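Local coordinates for protein endo-beta-mannanase (Opitutaceae bacterium TAV5, PDB 7BOB) that probably cleaves mannose units from the ends of beta-1,4-linked manno-oligosaccharides, as a homotrimeric exo-beta-1,4-mannosidase of glycoside hydrolase family 5 from a termite-hindgut bacterium, at residues A[17-22]-A[54-59]; A[205-210]-A[392-397]; A[263-268]-A[304-309]; A[452-457]-A[481-486]; A[498-503]-A[511-516]. All blocks are in the same frame, centred on the assembly; numbering follows the deposited sequence.

Contact 1. Residues A[17-22]-A[54-59]; sequences FIPVGA and FNTVRF
Asn55 grips the backbone of Ile18 and Val20 with its side-chain amide. Its CB stands clear of residues 17-22, and chi1 of 62° sets CG between its own N and carbonyl carbon, swinging the amide across to residues 18-20. CG comes within 3.6 Å of Ile18 O. Beyond it the amide forks: ND2 gives a hydrogen bond of 2.9 Å to Ile18 O, nearly straight and within the plane of the amide, though it meets that carbonyl from above the carbonyl plane. OD1 takes the N-H of Val20, OD1 to Val20 N being 2.9 Å. With donor and acceptor both engaged, the flip of the amide is fixed. The edge of the Phe17 ring lies beside ND2, ring and amide planes 81° apart.

Val20 O in turn accepts from the backbone N of Asn55 at 3.0 Å and more obliquely from Thr56 N. Phe54 lays one ring face over Gly21, whose CA sits 3.7 Å from the ring centroid in a CH-pi contact. Further along, a water accepts from Ala22 N and donates to Thr56 O, while Arg58 N reaches Ala22 O directly at 3.3 Å. Arg58 itself carries its guanidinium to Asp152 and Glu281. Side-by-side parallel strands 20-23 and 56-62, joined through a helical crossover, are the first beta-alpha-beta unit of the family 5 (beta/alpha)8 barrel.

Contact 2. Residues A[205-210]-A[392-397]; sequences GWRLGG and HYYHRN
Arg207 and Tyr394 meet face on, the arginine's aliphatic chain running across the phenol ring in the opposite direction to the tyrosine side chain. The apolar part of the contact is a CH-pi interaction: Arg207 CG stands 3.4 Å from the ring centroid of Tyr394, almost on the ring normal. CB of Arg207 is over the outer rim near CE2, and NE reaches back to 3.4 Å from Tyr394 CB. Because the chain is extended from CG to NE (chi2 164°, chi3 165°), the guanidinium continues past the ring, tilted 22° from it. The edge of the Tyr393 ring covers the opposite face, so the phenol is clamped from both sides.

Hydrogen bonds fix the two ends. Arg207 NH2 gives one to Arg396 O, 2.9 Å long, lying in the guanidinium plane and directed at a carbonyl lone pair. At the far end Leu208 N points straight at Tyr394 OH, 2.9 Å away, and this hydroxyl also bonds to Gln199 O. Arg396 NH1 bonds to Asp203 O. With an alanine in place of Tyr394, Leu208 N and Gln199 O would probably lose the hydroxyl they share, and the Arg207 chain the ring face it lies on.

Among charges, Arg207 NH2 has Asp203 as a salt-bridge partner. Two irregular loops are thus locked together: one between helix 198-201 and strand 237-241 of the catalytic barrel, the other following strand 385-389 of the C-terminal mixed-sheet domain.

Contact 3. Residues A[263-268]-A[304-309]; sequences LLPFYV and PACREA
Leu264 opens the contact, its CG 3.9 Å from Cys306 SG. With CG turned opposite its own backbone N (chi1 -164°), the leucine comes alongside the thiol and also packs on Leu279 and Phe282 of the underlying strand 277-282. Next comes Pro265, where the two segments come closest, CA to CA: its CA and that of Cys306 are 4.7 Å apart. The pyrrolidine ring reaches Ala305 with CG, 3.5 Å from Ala305 CB, and CG also lies 4.1 Å from Cys306 SG. A proline has no N-H to give to the preceding turn, and the helix is kinked here. The proline's carbonyl also takes part: Pro265 O lies 3.6 Å from Ala309 CB.

One turn on, Val268 divides its two methyls between neighbours. CG1, opposite the backbone N at chi1 173°, meets Ala309 CB at 3.8 Å, whereas CG2 comes to 4.2 Å from Cys306 SG. Ala305, Cys306 and Ala309, all small, let the two backbones approach this closely, and no hydrogen bond crosses between the segments; the contact is van der Waals throughout. The other flank of the first helix, through Phe266, lies against Leu413 and Ile414 of helix 406-422. Helices 258-272 and 292-309, nearly parallel here at 13°, belong to the outer ring of a (beta/alpha)8 barrel, with strand 277-282 between them in sequence.

Contact 4. Residues A[452-457]-A[481-486]; sequences TGLDEI and AQAMSR
Ile457 lies over the turn at Ala483 and Met484, its two branches taking different partners. These are the first turns of helices 454-465 and 482-488, which follow strands 444-448 and 469-473 of the C-terminal mixed sheet: successive beta-alpha units, the strands parallel and neighbours in the sheet. The branch CG2, set opposite the backbone N of Ile457, rests against the helix backbone, 3.9 Å from Ala483 C, and also reaches Ala483 CB at 4.0 Å. The methyl of Ala483 is met by Leu454 as well: Leu454 CD1 is 3.7 Å from Ala483 CB, so the alanine methyl sits in the notch between two branched side chains a turn apart. No hydrogen bond passes between the segments.

Each helix start has its own polar fastening. Glu456 turns back so that OE2 accepts from Gly453 N, at the N-cap position, 2.9 Å away and nearly straight, though from above the carboxylate plane; OE1 bonds to Tyr388 OH and Arg391 N. In the second helix Ser485 OG bonds to Ala481 O, which takes the backbone N of Ser485 too. The contact sits at a trimer interface: Leu454 packs on Asn333 of a neighbouring subunit, and Gln482 on Glu337 of the same subunit. Met484 fills the other end, packing on Trp472 as its chain bends at chi3 (-70°), and its CE comes to rest 3.9 Å from Ile457 CD1.

Contact 5. Residues A[498-503]-A[511-516]; sequences ATPAIT and EFTCFL
The two strands run antiparallel, and Ala501 and Phe512 form a hydrogen-bonded pair: Ala501 N to Phe512 O is 3.0 Å, and Phe512 N to Ala501 O 2.8 Å. Next to it Ile502 and Glu511 make a non-hydrogen-bonded pair, their side chains lying alongside and pointing the same way. The aliphatic stems pack together, Glu511 CG lying 4.0 Å from Ile502 CG1. With its chain extended beyond CG, Glu511 also brings OE1 beside the Ile502 CD1 methyl, at 3.6 Å. Strands 501-505 and 508-512 are the two arms of a beta hairpin in the C-terminal part of the chain. On the face of Ala501 and Phe512, Phe512 CE2 meets Thr503 CG2 at 3.9 Å, and its ring stands edge-to-face with Trp579.

Beyond the end of strand 508-512, Phe515 takes over. Its ring turns an edge to Ala501, CZ lying 3.8 Å from Ala501 N and 4.1 Å from Ala501 CB, while CE1 approaches Thr499 O at 3.4 Å. A glycine in place of Phe515 would probably open a gap beside the 498-501 backbone and leave the Ala501 methyl with less cover. At the exposed Pro500, CG rests 4.2 Å from Thr513 CG2.

Along the chain, contact 1 comes first; contact 3 falls within the long stretch between the two halves of contact 2, and contacts 4 and 5 follow in turn. Contacts 1 and 3 belong to the catalytic barrel, the first in its parallel strands and the second in its outer helices, with centres 18 Å apart. Contact 2 bridges that barrel to the C-terminal domain, and it touches contact 4, where His392 CD2 lies 4.3 Å from Glu456 OE2. Contacts 4 and 5, centres 23 Å apart, lie in the C-terminal part, their centres 47 and 49 Å from that of contact 1. Contact 4 alone also meets a neighbouring subunit, linking this domain to the trimer.

Contact 1. Residues A[17-22]-A[54-59]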
# COMPACT_ATOMS: atom_id res chain seq x y z
N PHE A 17 22.20 -1.42 42.32
CA PHE A 17 23.00 -2.29 41.46
C PHE A 17 22.64 -2.08 39.99
O PHE A 17 21.54 -1.67 39.63
CB PHE A 17 22.91 -3.76 41.87
CG PHE A 17 21.70 -4.47 41.39
CD1 PHE A 17 21.77 -5.32 40.30
CD2 PHE A 17 20.48 -4.31 42.05
CE1 PHE A 17 20.66 -5.99 39.84
CE2 PHE A 17 19.33 -4.98 41.60
CZ PHE A 17 19.42 -5.83 40.50
N ILE A 18 23.64 -2.33 39.15
CA ILE A 18 23.59 -2.18 37.71
C ILE A 18 23.52 -3.58 37.12
O ILE A 18 24.52 -4.31 37.14
CB ILE A 18 24.81 -1.41 37.18
CG1 ILE A 18 25.05 -0.11 37.96
CG2 ILE A 18 24.63 -1.14 35.70
CD1 ILE A 18 23.95 0.92 37.86
N PRO A 19 22.37 -4.00 36.60
CA PRO A 19 22.31 -5.30 35.92
C PRO A 19 23.30 -5.32 34.77
O PRO A 19 23.35 -4.40 33.96
CB PRO A 19 20.86 -5.39 35.44
CG PRO A 19 20.10 -4.52 36.40
CD PRO A 19 21.04 -3.38 36.73
N VAL A 20 24.15 -6.34 34.75
CA VAL A 20 25.03 -6.59 33.61
C VAL A 20 25.06 -8.10 33.38
O VAL A 20 25.06 -8.88 34.34
CB VAL A 20 26.46 -6.01 33.80
CG1 VAL A 20 26.42 -4.48 33.96
CG2 VAL A 20 27.18 -6.63 34.99
N GLY A 21 25.08 -8.50 32.12
CA GLY A 21 25.01 -9.92 31.80
C GLY A 21 24.52 -10.11 30.37
O GLY A 21 24.72 -9.25 29.51
N ALA A 22 23.88 -11.27 30.14
CA ALA A 22 23.55 -11.73 28.80
C ALA A 22 22.15 -12.34 28.78
O ALA A 22 21.70 -12.96 29.75
CB ALA A 22 24.53 -12.80 28.28
N PHE A 54 29.26 -10.99 35.68
CA PHE A 54 27.86 -10.70 35.42
C PHE A 54 27.04 -10.94 36.68
O PHE A 54 27.33 -11.83 37.47
CB PHE A 54 27.33 -11.56 34.27
CG PHE A 54 27.97 -11.24 32.94
CD1 PHE A 54 28.62 -10.04 32.73
CD2 PHE A 54 27.90 -12.16 31.88
CE1 PHE A 54 29.20 -9.73 31.49
CE2 PHE A 54 28.48 -11.88 30.65
CZ PHE A 54 29.14 -10.66 30.45
N ASN A 55 26.00 -10.14 36.86
CA ASN A 55 25.14 -10.29 38.02
C ASN A 55 23.68 -10.54 37.65
O ASN A 55 22.83 -10.60 38.55
CB ASN A 55 25.25 -9.04 38.92
CG ASN A 55 24.79 -7.77 38.21
OD1 ASN A 55 24.01 -7.82 37.24
ND2 ASN A 55 25.27 -6.62 38.68
N THR A 56 23.36 -10.67 36.35
CA THR A 56 22.00 -10.95 35.91
C THR A 56 22.02 -11.85 34.68
O THR A 56 23.00 -11.90 33.92
CB THR A 56 21.25 -9.66 35.56
OG1 THR A 56 22.05 -8.88 34.67
CG2 THR A 56 20.96 -8.82 36.80
N VAL A 57 20.93 -12.58 34.48
CA VAL A 57 20.77 -13.40 33.28
C VAL A 57 19.31 -13.32 32.88
O VAL A 57 18.42 -13.56 33.72
CB VAL A 57 21.23 -14.86 33.47
CG1 VAL A 57 20.49 -15.56 34.65
CG2 VAL A 57 21.11 -15.66 32.15
N ARG A 58 19.05 -12.91 31.64
CA ARG A 58 17.70 -12.90 31.09
C ARG A 58 17.46 -14.22 30.36
O ARG A 58 18.27 -14.64 29.52
CB ARG A 58 17.51 -11.73 30.13
CG ARG A 58 16.12 -11.68 29.49
CD ARG A 58 15.86 -10.33 28.88
NE ARG A 58 14.54 -10.19 28.27
CZ ARG A 58 14.32 -9.95 26.97
NH1 ARG A 58 15.34 -9.85 26.11
NH2 ARG A 58 13.09 -9.80 26.52
N PHE A 59 16.35 -14.87 30.68
CA PHE A 59 16.01 -16.10 30.00
C PHE A 59 14.50 -16.16 29.80
O PHE A 59 13.74 -15.37 30.37
CB PHE A 59 16.56 -17.33 30.75
CG PHE A 59 15.93 -17.57 32.10
CD1 PHE A 59 16.64 -17.32 33.26
CD2 PHE A 59 14.65 -18.09 32.21
CE1 PHE A 59 16.09 -17.55 34.50
CE2 PHE A 59 14.08 -18.33 33.47
CZ PHE A 59 14.80 -18.05 34.60
O HOH W 1 24.31 -13.29 32.26

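Contact 2. Residues A[205-210]-A[392-397]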
# COMPACT_ATOMS: atom_id res chain seq x y z
N GLY A 205 1.10 0.10 19.31
CA GLY A 205 0.35 0.08 20.55
C GLY A 205 1.21 0.02 21.79
O GLY A 205 0.68 0.15 22.90
N TRP A 206 2.53 -0.17 21.65
CA TRP A 206 3.45 -0.16 22.78
C TRP A 206 4.13 1.21 22.79
O TRP A 206 5.11 1.44 22.07
CB TRP A 206 4.44 -1.32 22.69
CG TRP A 206 3.76 -2.66 22.97
CD1 TRP A 206 3.16 -3.49 22.06
CD2 TRP A 206 3.59 -3.28 24.25
NE1 TRP A 206 2.63 -4.60 22.69
CE2 TRP A 206 2.88 -4.49 24.04
CE3 TRP A 206 3.96 -2.94 25.56
CZ2 TRP A 206 2.55 -5.36 25.08
CZ3 TRP A 206 3.63 -3.79 26.59
CH2 TRP A 206 2.93 -5.00 26.35
N ARG A 207 3.59 2.13 23.58
CA ARG A 207 3.84 3.55 23.40
C ARG A 207 4.57 4.15 24.59
O ARG A 207 4.38 3.74 25.74
CB ARG A 207 2.54 4.30 23.20
CG ARG A 207 1.81 3.92 21.92
CD ARG A 207 0.38 4.40 21.97
NE ARG A 207 -0.24 4.35 20.65
CZ ARG A 207 -1.47 4.78 20.40
NH1 ARG A 207 -2.21 5.28 21.39
NH2 ARG A 207 -1.96 4.73 19.16
N LEU A 208 5.40 5.15 24.28
CA LEU A 208 5.96 6.06 25.26
C LEU A 208 5.03 7.25 25.36
O LEU A 208 4.95 8.05 24.43
CB LEU A 208 7.35 6.53 24.83
CG LEU A 208 8.38 5.46 24.47
CD1 LEU A 208 9.64 6.10 23.92
CD2 LEU A 208 8.71 4.63 25.71
N GLY A 209 4.30 7.38 26.46
CA GLY A 209 3.59 8.62 26.67
C GLY A 209 2.09 8.51 26.82
O GLY A 209 1.34 8.42 25.83
N GLY A 210 1.65 8.50 28.08
CA GLY A 210 0.26 8.75 28.42
C GLY A 210 0.18 9.80 29.52
O GLY A 210 1.19 10.38 29.92
N HIS A 392 1.37 14.79 20.67
CA HIS A 392 0.69 13.61 20.15
C HIS A 392 1.63 12.95 19.16
O HIS A 392 1.86 13.47 18.06
CB HIS A 392 -0.64 13.97 19.49
CG HIS A 392 -1.50 14.88 20.32
ND1 HIS A 392 -2.34 14.41 21.31
CD2 HIS A 392 -1.63 16.23 20.32
CE1 HIS A 392 -2.96 15.43 21.88
NE2 HIS A 392 -2.54 16.55 21.30
N TYR A 393 2.19 11.83 19.57
CA TYR A 393 3.25 11.15 18.84
C TYR A 393 2.74 9.96 18.03
O TYR A 393 3.21 9.74 16.91
CB TYR A 393 4.33 10.69 19.84
CG TYR A 393 5.60 10.15 19.23
CD1 TYR A 393 5.70 8.81 18.82
CD2 TYR A 393 6.72 10.97 19.07
CE1 TYR A 393 6.88 8.31 18.27
CE2 TYR A 393 7.90 10.49 18.52
CZ TYR A 393 7.98 9.17 18.12
OH TYR A 393 9.17 8.72 17.56
N TYR A 394 1.76 9.22 18.54
CA TYR A 394 1.27 8.02 17.89
C TYR A 394 -0.06 8.32 17.22
O TYR A 394 -0.90 9.02 17.79
CB TYR A 394 1.13 6.87 18.90
CG TYR A 394 2.43 6.57 19.61
CD1 TYR A 394 3.34 5.66 19.08
CD2 TYR A 394 2.76 7.19 20.81
CE1 TYR A 394 4.54 5.38 19.72
CE2 TYR A 394 3.97 6.92 21.47
CZ TYR A 394 4.85 6.02 20.91
OH TYR A 394 6.04 5.76 21.53
N HIS A 395 -0.24 7.79 16.02
CA HIS A 395 -1.37 8.18 15.19
C HIS A 395 -2.57 7.24 15.26
O HIS A 395 -3.70 7.70 15.07
CB HIS A 395 -0.93 8.31 13.72
CG HIS A 395 -0.38 7.04 13.15
ND1 HIS A 395 0.79 6.46 13.61
CD2 HIS A 395 -0.84 6.23 12.16
CE1 HIS A 395 1.04 5.36 12.91
NE2 HIS A 395 0.05 5.19 12.04
N ARG A 396 -2.38 5.94 15.52
CA ARG A 396 -3.52 5.02 15.41
C ARG A 396 -4.60 5.38 16.42
O ARG A 396 -4.34 5.46 17.62
CB ARG A 396 -3.05 3.58 15.60
CG ARG A 396 -2.13 3.13 14.48
CD ARG A 396 -1.44 1.83 14.84
NE ARG A 396 -2.40 0.72 14.97
CZ ARG A 396 -2.08 -0.50 15.40
NH1 ARG A 396 -0.82 -0.78 15.73
NH2 ARG A 396 -3.00 -1.45 15.50
N ASN A 397 -5.80 5.67 15.91
CA ASN A 397 -6.99 5.95 16.72
C ASN A 397 -6.78 7.14 17.66
O ASN A 397 -7.43 7.24 18.71
CB ASN A 397 -7.41 4.71 17.50
CG ASN A 397 -7.88 3.61 16.58
OD1 ASN A 397 -8.54 3.88 15.57
ND2 ASN A 397 -7.53 2.37 16.90

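Contact 3. Residues A[263-268]-A[304-309]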
# COMPACT_ATOMS: atom_id res chain seq x y z
N LEU A 263 22.37 5.54 17.14
CA LEU A 263 20.98 5.08 17.16
C LEU A 263 20.56 4.62 18.56
O LEU A 263 19.58 5.11 19.13
CB LEU A 263 20.80 3.94 16.16
CG LEU A 263 20.93 4.34 14.69
CD1 LEU A 263 21.15 3.07 13.86
CD2 LEU A 263 19.67 5.09 14.27
N LEU A 264 21.29 3.66 19.12
CA LEU A 264 20.89 3.11 20.41
C LEU A 264 20.88 4.18 21.51
O LEU A 264 19.86 4.30 22.21
CB LEU A 264 21.78 1.90 20.72
CG LEU A 264 21.38 0.90 21.81
CD1 LEU A 264 19.94 0.51 21.66
CD2 LEU A 264 22.29 -0.33 21.75
N PRO A 265 21.90 5.03 21.66
CA PRO A 265 21.78 6.12 22.66
C PRO A 265 20.60 7.03 22.41
O PRO A 265 19.97 7.49 23.37
CB PRO A 265 23.11 6.89 22.52
CG PRO A 265 24.05 5.89 21.94
CD PRO A 265 23.23 5.04 21.01
N PHE A 266 20.27 7.30 21.15
CA PHE A 266 19.10 8.11 20.85
C PHE A 266 17.82 7.42 21.33
O PHE A 266 16.96 8.06 21.94
CB PHE A 266 19.03 8.40 19.36
CG PHE A 266 17.69 8.90 18.92
CD1 PHE A 266 17.36 10.25 19.04
CD2 PHE A 266 16.75 8.02 18.39
CE1 PHE A 266 16.10 10.71 18.64
CE2 PHE A 266 15.49 8.48 17.97
CZ PHE A 266 15.17 9.83 18.10
N TYR A 267 17.67 6.13 21.03
CA TYR A 267 16.50 5.38 21.51
C TYR A 267 16.42 5.39 23.03
O TYR A 267 15.33 5.55 23.60
CB TYR A 267 16.53 3.94 21.01
CG TYR A 267 16.41 3.79 19.51
CD1 TYR A 267 15.47 4.52 18.80
CD2 TYR A 267 17.22 2.90 18.81
CE1 TYR A 267 15.36 4.38 17.43
CE2 TYR A 267 17.10 2.75 17.44
CZ TYR A 267 16.18 3.49 16.77
OH TYR A 267 16.09 3.35 15.42
N VAL A 268 17.56 5.20 23.70
CA VAL A 268 17.59 5.21 25.16
C VAL A 268 17.17 6.59 25.67
O VAL A 268 16.37 6.69 26.61
CB VAL A 268 18.98 4.80 25.67
CG1 VAL A 268 19.10 4.99 27.21
CG2 VAL A 268 19.28 3.36 25.28
N PRO A 304 29.30 3.68 26.72
CA PRO A 304 29.31 4.92 27.52
C PRO A 304 28.22 5.90 27.10
O PRO A 304 27.59 6.52 27.97
CB PRO A 304 30.73 5.49 27.29
CG PRO A 304 31.55 4.34 26.78
CD PRO A 304 30.58 3.46 26.01
N ALA A 305 27.93 6.01 25.80
CA ALA A 305 26.84 6.88 25.38
C ALA A 305 25.50 6.39 25.92
O ALA A 305 24.68 7.19 26.40
CB ALA A 305 26.81 6.99 23.85
N CYS A 306 25.25 5.08 25.87
CA CYS A 306 24.03 4.57 26.50
C CYS A 306 24.00 4.88 27.98
O CYS A 306 22.93 5.21 28.52
CB CYS A 306 23.87 3.08 26.25
SG CYS A 306 23.34 2.84 24.55
N ARG A 307 25.15 4.80 28.66
CA ARG A 307 25.21 5.19 30.07
C ARG A 307 24.82 6.65 30.24
O ARG A 307 23.94 6.99 31.03
CB ARG A 307 26.61 4.92 30.63
CG ARG A 307 26.72 5.05 32.15
CD ARG A 307 27.98 5.81 32.61
NE ARG A 307 29.23 5.10 32.31
CZ ARG A 307 30.19 5.58 31.52
NH1 ARG A 307 30.08 6.78 30.94
NH2 ARG A 307 31.28 4.85 31.31
N GLU A 308 25.48 7.54 29.49
CA GLU A 308 25.16 8.96 29.57
C GLU A 308 23.71 9.23 29.18
O GLU A 308 23.08 10.12 29.76
CB GLU A 308 26.11 9.78 28.71
CG GLU A 308 27.58 9.63 29.17
CD GLU A 308 27.89 10.25 30.55
OE1 GLU A 308 28.58 11.30 30.59
OE2 GLU A 308 27.49 9.68 31.61
N ALA A 309 23.16 8.45 28.24
CA ALA A 309 21.74 8.58 27.91
C ALA A 309 20.82 8.05 29.02
O ALA A 309 19.61 8.29 28.96
CB ALA A 309 21.44 7.86 26.59

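Contact 4. Residues A[452-457]-A[481-486]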
# COMPACT_ATOMS: atom_id res chain seq x y z
N THR A 452 2.33 20.48 15.40
CA THR A 452 2.13 21.04 16.73
C THR A 452 0.76 21.68 16.80
O THR A 452 0.41 22.50 15.94
CB THR A 452 3.18 22.10 17.04
OG1 THR A 452 3.10 23.12 16.04
CG2 THR A 452 4.60 21.52 17.06
N GLY A 453 -0.02 21.34 17.82
CA GLY A 453 -1.34 21.90 17.97
C GLY A 453 -1.32 23.25 18.65
O GLY A 453 -0.28 23.80 19.01
N LEU A 454 -2.52 23.80 18.83
CA LEU A 454 -2.67 25.13 19.41
C LEU A 454 -2.07 25.21 20.81
O LEU A 454 -1.39 26.18 21.15
CB LEU A 454 -4.14 25.52 19.43
CG LEU A 454 -4.40 26.82 20.18
CD1 LEU A 454 -3.69 27.94 19.45
CD2 LEU A 454 -5.89 27.08 20.28
N ASP A 455 -2.34 24.20 21.66
CA ASP A 455 -1.82 24.24 23.02
C ASP A 455 -0.30 24.21 23.02
O ASP A 455 0.35 24.97 23.75
CB ASP A 455 -2.39 23.08 23.85
CG ASP A 455 -2.38 21.74 23.10
OD1 ASP A 455 -1.88 21.70 21.96
OD2 ASP A 455 -2.89 20.73 23.65
N GLU A 456 0.28 23.37 22.16
CA GLU A 456 1.73 23.33 22.06
C GLU A 456 2.30 24.67 21.65
O GLU A 456 3.33 25.10 22.18
CB GLU A 456 2.15 22.24 21.09
CG GLU A 456 1.60 20.88 21.46
CD GLU A 456 1.99 19.82 20.47
OE1 GLU A 456 3.18 19.40 20.49
OE2 GLU A 456 1.11 19.43 19.65
N ILE A 457 1.63 25.36 20.71
CA ILE A 457 2.13 26.66 20.25
C ILE A 457 2.10 27.67 21.39
O ILE A 457 3.09 28.36 21.65
CB ILE A 457 1.33 27.15 19.03
CG1 ILE A 457 1.61 26.25 17.83
CG2 ILE A 457 1.71 28.59 18.68
CD1 ILE A 457 0.45 26.13 16.86
N ALA A 481 -2.32 29.74 12.27
CA ALA A 481 -3.31 30.80 12.36
C ALA A 481 -2.75 31.93 13.21
O ALA A 481 -1.54 32.20 13.16
CB ALA A 481 -4.63 30.27 12.92
N GLN A 482 -3.59 32.61 14.01
CA GLN A 482 -3.09 33.77 14.75
C GLN A 482 -1.95 33.38 15.68
O GLN A 482 -0.90 34.01 15.66
CB GLN A 482 -4.21 34.45 15.54
CG GLN A 482 -5.32 35.06 14.67
CD GLN A 482 -6.49 34.11 14.46
OE1 GLN A 482 -6.34 32.88 14.58
NE2 GLN A 482 -7.66 34.67 14.15
N ALA A 483 -2.14 32.30 16.46
CA ALA A 483 -1.14 31.94 17.47
C ALA A 483 0.22 31.68 16.84
O ALA A 483 1.22 32.27 17.26
CB ALA A 483 -1.60 30.71 18.28
N MET A 484 0.27 30.84 15.80
CA MET A 484 1.55 30.58 15.17
C MET A 484 2.13 31.85 14.52
O MET A 484 3.35 32.08 14.60
CB MET A 484 1.42 29.47 14.13
CG MET A 484 2.76 29.02 13.56
SD MET A 484 2.61 27.70 12.33
CE MET A 484 2.12 26.32 13.37
N SER A 485 1.28 32.67 13.89
CA SER A 485 1.76 33.90 13.25
C SER A 485 2.41 34.86 14.25
O SER A 485 3.44 35.46 13.95
CB SER A 485 0.63 34.61 12.51
OG SER A 485 0.13 33.82 11.44
N ARG A 486 1.82 35.01 15.44
CA ARG A 486 2.44 35.86 16.46
C ARG A 486 3.73 35.26 16.99
O ARG A 486 4.61 36.00 17.44
CB ARG A 486 1.47 36.12 17.62
CG ARG A 486 0.17 36.74 17.15
CD ARG A 486 -0.68 37.28 18.29
NE ARG A 486 -1.21 36.21 19.15
CZ ARG A 486 -2.48 35.80 19.16
NH1 ARG A 486 -3.38 36.36 18.35
NH2 ARG A 486 -2.85 34.81 19.98

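Contact 5. Residues A[498-503]-A[511-516]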
# COMPACT_ATOMS: atom_id res chain seq x y z
N ALA A 498 5.59 24.23 -4.81
CA ALA A 498 6.52 23.52 -3.93
C ALA A 498 7.80 23.14 -4.66
O ALA A 498 8.28 22.01 -4.53
CB ALA A 498 5.85 22.27 -3.35
N THR A 499 8.36 24.09 -5.40
CA THR A 499 9.61 23.88 -6.12
C THR A 499 10.79 24.13 -5.20
O THR A 499 10.66 24.83 -4.19
CB THR A 499 9.67 24.81 -7.33
OG1 THR A 499 9.53 26.17 -6.89
CG2 THR A 499 8.57 24.45 -8.31
N PRO A 500 11.97 23.58 -5.53
CA PRO A 500 13.10 23.65 -4.59
C PRO A 500 13.50 25.08 -4.23
O PRO A 500 13.39 26.00 -5.04
CB PRO A 500 14.23 22.94 -5.34
CG PRO A 500 13.53 21.96 -6.19
CD PRO A 500 12.24 22.66 -6.64
N ALA A 501 13.93 25.25 -3.00
CA ALA A 501 14.46 26.52 -2.53
C ALA A 501 15.97 26.38 -2.44
O ALA A 501 16.47 25.45 -1.78
CB ALA A 501 13.85 26.93 -1.20
N ILE A 502 16.69 27.27 -3.11
CA ILE A 502 18.15 27.28 -3.14
C ILE A 502 18.61 28.51 -2.36
O ILE A 502 18.02 29.58 -2.48
CB ILE A 502 18.68 27.30 -4.58
CG1 ILE A 502 18.10 26.12 -5.35
CG2 ILE A 502 20.21 27.31 -4.61
CD1 ILE A 502 18.84 25.82 -6.62
N THR A 503 19.66 28.35 -1.56
CA THR A 503 20.03 29.38 -0.61
C THR A 503 21.50 29.23 -0.24
O THR A 503 22.22 28.38 -0.79
CB THR A 503 19.13 29.31 0.63
OG1 THR A 503 19.31 30.48 1.44
CG2 THR A 503 19.46 28.05 1.47
N GLU A 511 20.23 23.44 -0.84
CA GLU A 511 19.03 23.28 -1.64
C GLU A 511 18.06 22.38 -0.90
O GLU A 511 18.41 21.25 -0.55
CB GLU A 511 19.35 22.69 -3.02
CG GLU A 511 18.13 22.44 -3.86
CD GLU A 511 18.48 21.74 -5.14
OE1 GLU A 511 19.27 22.31 -5.93
OE2 GLU A 511 17.98 20.61 -5.36
N PHE A 512 16.85 22.88 -0.66
CA PHE A 512 15.79 22.14 0.01
C PHE A 512 14.71 21.77 -1.00
O PHE A 512 14.05 22.66 -1.55
CB PHE A 512 15.18 22.97 1.14
CG PHE A 512 16.18 23.38 2.17
CD1 PHE A 512 16.65 22.46 3.10
CD2 PHE A 512 16.68 24.66 2.20
CE1 PHE A 512 17.59 22.83 4.05
CE2 PHE A 512 17.63 25.03 3.16
CZ PHE A 512 18.07 24.12 4.08
N THR A 513 14.52 20.47 -1.22
CA THR A 513 13.50 19.96 -2.13
C THR A 513 12.22 19.53 -1.44
O THR A 513 11.24 19.29 -2.13
CB THR A 513 14.04 18.78 -2.93
OG1 THR A 513 14.28 17.68 -2.03
CG2 THR A 513 15.34 19.15 -3.65
N CYS A 514 12.19 19.42 -0.12
CA CYS A 514 11.00 18.95 0.60
C CYS A 514 10.42 20.05 1.46
O CYS A 514 11.16 20.87 2.02
CB CYS A 514 11.30 17.74 1.49
SG CYS A 514 12.05 16.37 0.64
N PHE A 515 9.10 20.04 1.59
CA PHE A 515 8.38 21.06 2.32
C PHE A 515 7.27 20.36 3.07
O PHE A 515 6.76 19.33 2.63
CB PHE A 515 7.84 22.15 1.35
CG PHE A 515 8.94 22.82 0.57
CD1 PHE A 515 9.35 22.32 -0.66
CD2 PHE A 515 9.62 23.90 1.10
CE1 PHE A 515 10.40 22.90 -1.35
CE2 PHE A 515 10.66 24.49 0.40
CZ PHE A 515 11.04 23.99 -0.83
N LEU A 516 6.92 20.91 4.23
CA LEU A 516 6.08 20.15 5.14
C LEU A 516 4.70 19.97 4.53
O LEU A 516 4.09 20.92 4.03
CB LEU A 516 5.98 20.86 6.50
CG LEU A 516 5.59 19.95 7.68
CD1 LEU A 516 6.75 19.01 8.06
CD2 LEU A 516 5.16 20.78 8.88